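Local coordinates for protein putative 6-pyruvoyl tetrahydrobiopterin synthase (Caenorhabditis elegans, PDB 2G64) that probably converts 7,8-dihydroneopterin triphosphate into 6-pyruvoyl tetrahydropterin with loss of triphosphate, a zinc-dependent step in the making of tetrahydrobiopterin, at residues S99-K111 with V125-G139. The protein carries 1 engineered substitution. Residues are numbered along the deposited sequence; the frame is centred on the assembly and turned at random. Where two conformers were deposited one is given.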
# COMPACT_ATOMS: atom_id res chain seq x y z
N SER A 99 14.24 -11.59 -21.03
CA SER A 99 13.52 -10.51 -20.34
C SER A 99 13.16 -10.81 -18.86
O SER A 99 12.07 -10.47 -18.38
CB SER A 99 12.25 -10.17 -21.14
OG SER A 99 11.39 -11.31 -21.18
N THR A 100 14.08 -11.44 -18.13
CA THR A 100 13.91 -11.58 -16.67
C THR A 100 13.91 -10.20 -16.08
O THR A 100 14.48 -9.28 -16.66
CB THR A 100 15.08 -12.34 -16.01
OG1 THR A 100 16.33 -11.74 -16.40
CG2 THR A 100 15.07 -13.79 -16.41
N SER A 101 13.33 -10.03 -14.89
CA SER A 101 13.29 -8.69 -14.31
C SER A 101 14.69 -8.16 -13.93
O SER A 101 14.92 -6.95 -13.94
CB SER A 101 12.33 -8.64 -13.12
OG SER A 101 11.02 -8.95 -13.56
N GLU A 102 15.62 -9.06 -13.64
CA GLU A 102 17.05 -8.69 -13.49
C GLU A 102 17.50 -7.93 -14.73
O GLU A 102 18.08 -6.84 -14.65
CB GLU A 102 17.92 -9.95 -13.31
CG GLU A 102 17.76 -10.68 -11.97
CD GLU A 102 16.67 -11.75 -11.97
OE1 GLU A 102 15.68 -11.64 -12.75
OE2 GLU A 102 16.79 -12.67 -11.15
N ASN A 103 17.23 -8.50 -15.90
CA ASN A 103 17.69 -7.88 -17.15
C ASN A 103 16.89 -6.65 -17.56
O ASN A 103 17.41 -5.75 -18.23
CB ASN A 103 17.76 -8.92 -18.29
CG ASN A 103 19.00 -9.80 -18.21
OD1 ASN A 103 20.11 -9.32 -17.92
ND2 ASN A 103 18.81 -11.12 -18.41
N VAL A 104 15.64 -6.59 -17.12
CA VAL A 104 14.82 -5.39 -17.31
C VAL A 104 15.41 -4.24 -16.49
O VAL A 104 15.52 -3.12 -16.95
CB VAL A 104 13.33 -5.63 -16.94
CG1 VAL A 104 12.51 -4.33 -17.06
CG2 VAL A 104 12.71 -6.73 -17.87
N ALA A 105 15.81 -4.54 -15.25
CA ALA A 105 16.38 -3.49 -14.40
C ALA A 105 17.63 -2.91 -15.06
O ALA A 105 17.85 -1.69 -15.08
CB ALA A 105 16.69 -4.06 -13.04
N ILE A 106 18.45 -3.79 -15.62
CA ILE A 106 19.68 -3.37 -16.29
C ILE A 106 19.34 -2.53 -17.52
O ILE A 106 19.90 -1.44 -17.73
CB ILE A 106 20.60 -4.59 -16.65
CG1 ILE A 106 21.12 -5.28 -15.39
CG2 ILE A 106 21.80 -4.13 -17.52
CD1 ILE A 106 21.75 -6.65 -15.65
N TYR A 107 18.43 -3.03 -18.35
CA TYR A 107 17.96 -2.30 -19.52
C TYR A 107 17.50 -0.89 -19.18
O TYR A 107 17.92 0.07 -19.81
CB TYR A 107 16.84 -3.10 -20.25
CG TYR A 107 16.17 -2.24 -21.30
CD1 TYR A 107 16.77 -2.03 -22.54
CD2 TYR A 107 14.96 -1.61 -21.02
CE1 TYR A 107 16.15 -1.22 -23.49
CE2 TYR A 107 14.34 -0.82 -21.96
CZ TYR A 107 14.95 -0.62 -23.18
OH TYR A 107 14.32 0.19 -24.11
N MET A 108 16.64 -0.75 -18.17
CA MET A 108 16.06 0.55 -17.85
C MET A 108 17.13 1.51 -17.31
O MET A 108 17.15 2.68 -17.65
CB MET A 108 14.92 0.41 -16.85
CG MET A 108 13.77 -0.47 -17.37
SD MET A 108 12.80 0.26 -18.70
CE MET A 108 11.84 1.50 -17.81
N PHE A 109 17.99 0.99 -16.44
CA PHE A 109 19.13 1.76 -15.93
C PHE A 109 19.98 2.28 -17.10
O PHE A 109 20.28 3.48 -17.18
CB PHE A 109 19.98 0.85 -15.04
CG PHE A 109 21.11 1.54 -14.33
CD1 PHE A 109 20.95 1.99 -13.03
CD2 PHE A 109 22.34 1.72 -14.96
CE1 PHE A 109 22.02 2.62 -12.35
CE2 PHE A 109 23.41 2.34 -14.30
CZ PHE A 109 23.24 2.79 -12.99
N GLU A 110 20.37 1.40 -18.00
CA GLU A 110 21.26 1.81 -19.09
C GLU A 110 20.59 2.75 -20.09
O GLU A 110 21.21 3.72 -20.55
CB GLU A 110 21.88 0.59 -19.78
CG GLU A 110 22.88 -0.18 -18.91
CD GLU A 110 24.09 0.67 -18.48
OE1 GLU A 110 24.43 1.64 -19.19
OE2 GLU A 110 24.71 0.37 -17.43
N LYS A 111 19.33 2.48 -20.43
CA LYS A 111 18.58 3.35 -21.35
C LYS A 111 18.37 4.74 -20.73
O LYS A 111 18.52 5.78 -21.40
CB LYS A 111 17.24 2.72 -21.74
CG LYS A 111 16.39 3.58 -22.65
CD LYS A 111 16.92 3.52 -24.09
CE LYS A 111 16.29 4.60 -24.95
NZ LYS A 111 17.05 4.76 -26.23
N VAL A 125 18.37 1.77 -9.95
CA VAL A 125 17.05 1.49 -10.52
C VAL A 125 16.44 0.30 -9.79
O VAL A 125 17.13 -0.68 -9.49
CB VAL A 125 17.17 1.18 -12.05
CG1 VAL A 125 16.02 0.28 -12.53
CG2 VAL A 125 17.22 2.47 -12.86
N THR A 126 15.14 0.39 -9.52
CA THR A 126 14.38 -0.71 -8.96
C THR A 126 13.30 -1.10 -9.97
O THR A 126 12.65 -0.23 -10.55
CB THR A 126 13.70 -0.27 -7.64
OG1 THR A 126 14.71 0.13 -6.71
CG2 THR A 126 12.89 -1.43 -7.03
N ILE A 127 13.11 -2.41 -10.16
CA ILE A 127 11.95 -2.91 -10.90
C ILE A 127 11.18 -3.83 -9.96
O ILE A 127 11.75 -4.76 -9.41
CB ILE A 127 12.39 -3.71 -12.15
CG1 ILE A 127 12.92 -2.75 -13.24
CG2 ILE A 127 11.22 -4.56 -12.69
CD1 ILE A 127 11.87 -1.78 -13.81
N GLU A 128 9.89 -3.56 -9.76
CA GLU A 128 9.04 -4.52 -9.06
C GLU A 128 8.19 -5.20 -10.11
O GLU A 128 7.30 -4.60 -10.71
CB GLU A 128 8.17 -3.82 -8.00
CG GLU A 128 8.96 -2.91 -7.04
CD GLU A 128 8.15 -2.37 -5.87
OE1 GLU A 128 6.90 -2.41 -5.92
OE2 GLU A 128 8.78 -1.88 -4.90
N GLU A 129 8.49 -6.46 -10.35
CA GLU A 129 7.77 -7.26 -11.32
C GLU A 129 6.34 -7.54 -10.83
O GLU A 129 5.40 -7.50 -11.61
CB GLU A 129 8.56 -8.54 -11.48
CG GLU A 129 7.92 -9.64 -12.23
CD GLU A 129 8.72 -10.90 -12.03
OE1 GLU A 129 8.29 -11.75 -11.23
OE2 GLU A 129 9.82 -10.99 -12.61
N THR A 130 6.23 -7.84 -9.53
CA THR A 130 4.96 -7.80 -8.80
C THR A 130 5.29 -7.20 -7.44
O THR A 130 6.46 -6.96 -7.12
CB THR A 130 4.38 -9.21 -8.57
OG1 THR A 130 5.14 -9.86 -7.56
CG2 THR A 130 4.41 -10.06 -9.87
N PRO A 131 4.27 -6.93 -6.63
CA PRO A 131 4.52 -6.40 -5.28
C PRO A 131 5.40 -7.29 -4.42
O PRO A 131 5.93 -6.83 -3.40
CB PRO A 131 3.10 -6.21 -4.69
CG PRO A 131 2.23 -6.00 -5.95
CD PRO A 131 2.82 -7.01 -6.92
N LYS A 132 5.58 -8.53 -4.82
CA LYS A 132 6.32 -9.50 -4.03
C LYS A 132 7.72 -9.82 -4.54
O LYS A 132 8.48 -10.50 -3.84
CB LYS A 132 5.55 -10.82 -3.93
CG LYS A 132 4.30 -10.76 -3.05
CD LYS A 132 3.35 -11.92 -3.36
CE LYS A 132 4.01 -13.28 -3.17
NZ LYS A 132 4.04 -13.71 -1.73
N ASN A 133 8.05 -9.36 -5.75
CA ASN A 133 9.31 -9.73 -6.43
C ASN A 133 9.98 -8.44 -6.89
O ASN A 133 9.51 -7.80 -7.84
CB ASN A 133 9.03 -10.60 -7.67
CG ASN A 133 8.43 -11.96 -7.34
OD1 ASN A 133 8.83 -12.60 -6.38
ND2 ASN A 133 7.49 -12.41 -8.16
N ILE A 134 11.07 -8.07 -6.22
CA ILE A 134 11.68 -6.75 -6.38
C ILE A 134 13.16 -6.89 -6.77
O ILE A 134 13.90 -7.64 -6.14
CB ILE A 134 11.59 -5.96 -5.04
CG1 ILE A 134 10.13 -5.78 -4.62
CG2 ILE A 134 12.29 -4.61 -5.15
CD1 ILE A 134 9.62 -6.80 -3.61
N PHE A 135 13.58 -6.13 -7.79
CA PHE A 135 14.97 -6.19 -8.30
C PHE A 135 15.63 -4.82 -8.34
O PHE A 135 14.97 -3.82 -8.68
CB PHE A 135 14.97 -6.80 -9.70
CG PHE A 135 14.27 -8.12 -9.74
CD1 PHE A 135 15.00 -9.30 -9.69
CD2 PHE A 135 12.87 -8.19 -9.76
CE1 PHE A 135 14.36 -10.54 -9.67
CE2 PHE A 135 12.22 -9.44 -9.74
CZ PHE A 135 12.97 -10.61 -9.70
N THR A 136 16.93 -4.77 -8.03
CA THR A 136 17.62 -3.48 -8.11
C THR A 136 18.96 -3.64 -8.78
O THR A 136 19.57 -4.73 -8.79
CB THR A 136 17.80 -2.80 -6.74
OG1 THR A 136 18.93 -3.37 -6.04
CG2 THR A 136 16.50 -2.90 -5.88
N TYR A 137 19.42 -2.53 -9.34
CA TYR A 137 20.67 -2.54 -10.11
C TYR A 137 21.30 -1.17 -9.94
O TYR A 137 20.60 -0.15 -9.99
CB TYR A 137 20.39 -2.81 -11.57
CG TYR A 137 21.63 -2.81 -12.43
CD1 TYR A 137 22.68 -3.68 -12.16
CD2 TYR A 137 21.75 -1.94 -13.52
CE1 TYR A 137 23.84 -3.67 -12.96
CE2 TYR A 137 22.87 -1.93 -14.31
CZ TYR A 137 23.91 -2.81 -14.04
OH TYR A 137 25.02 -2.81 -14.83
N LYS A 138 22.61 -1.16 -9.69
CA LYS A 138 23.36 0.09 -9.50
C LYS A 138 24.44 0.36 -10.55
O LYS A 138 25.26 1.28 -10.40
CB LYS A 138 24.00 0.15 -8.10
CG LYS A 138 23.01 0.29 -6.96
CD LYS A 138 23.76 0.10 -5.63
CE LYS A 138 22.94 0.53 -4.45
NZ LYS A 138 23.83 0.75 -3.25
N GLY A 139 24.43 -0.42 -11.61
CA GLY A 139 25.34 -0.18 -12.73
C GLY A 139 26.66 -0.90 -12.52
O GLY A 139 26.81 -1.69 -11.59
O HOH W 1 11.15 -12.21 -14.48
O HOH W 2 24.96 -2.08 -17.28
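Phe109 and Tyr137 form the tight end of this contact. Their edge-to-face stack has centroids 5.0 Å apart and planes at 74°, with the Tyr137 edge toward the Phe109 face. Phe109 holds CG anti to its backbone N (chi1 -174°), which sends the ring between Val125 and Gly139. There CD1 meets Val125 CG2 at 3.8 Å, and CE2 reaches Gly139 CA at 3.5 Å. Shortening Phe109 to an alanine is likely to open a gap between helix and sheet and leave the Tyr137 edge without its aromatic partner. Ile106 CG1 sits squarely over the Tyr137 ring, 3.7 Å from its centroid. In mid-contact Ala105 brings the backbones close, its CB lying 4.0 Å from Ile127 CG1. Helix 101-115 packs across the antiparallel hairpin of strands 122-128 and 133-137, part of the sheet of this family's tunnelling fold (T-fold). Strand 133-137 also pairs with a strand of a second subunit, continuing the sheet.

The helix start is more polar. Ser101 lays CB over the face of Phe135, while its OG donates to Glu129 OE2 at 2.6 Å. That bond arrives on the anti side, 18° out of the carboxylate plane. A water bridges Ser101 N and the same OE2. Glu129, probably a charge-relay residue, lies about 5 Å (nearest side-chain atom) from the zinc of His19, His44 and His46. These bonds are consistent with fixing its carboxylate. At the solvent margin, beyond the packed rings, Glu110 OE2 and Tyr137 OH stay 4.1 Å apart, and a water bonds to both.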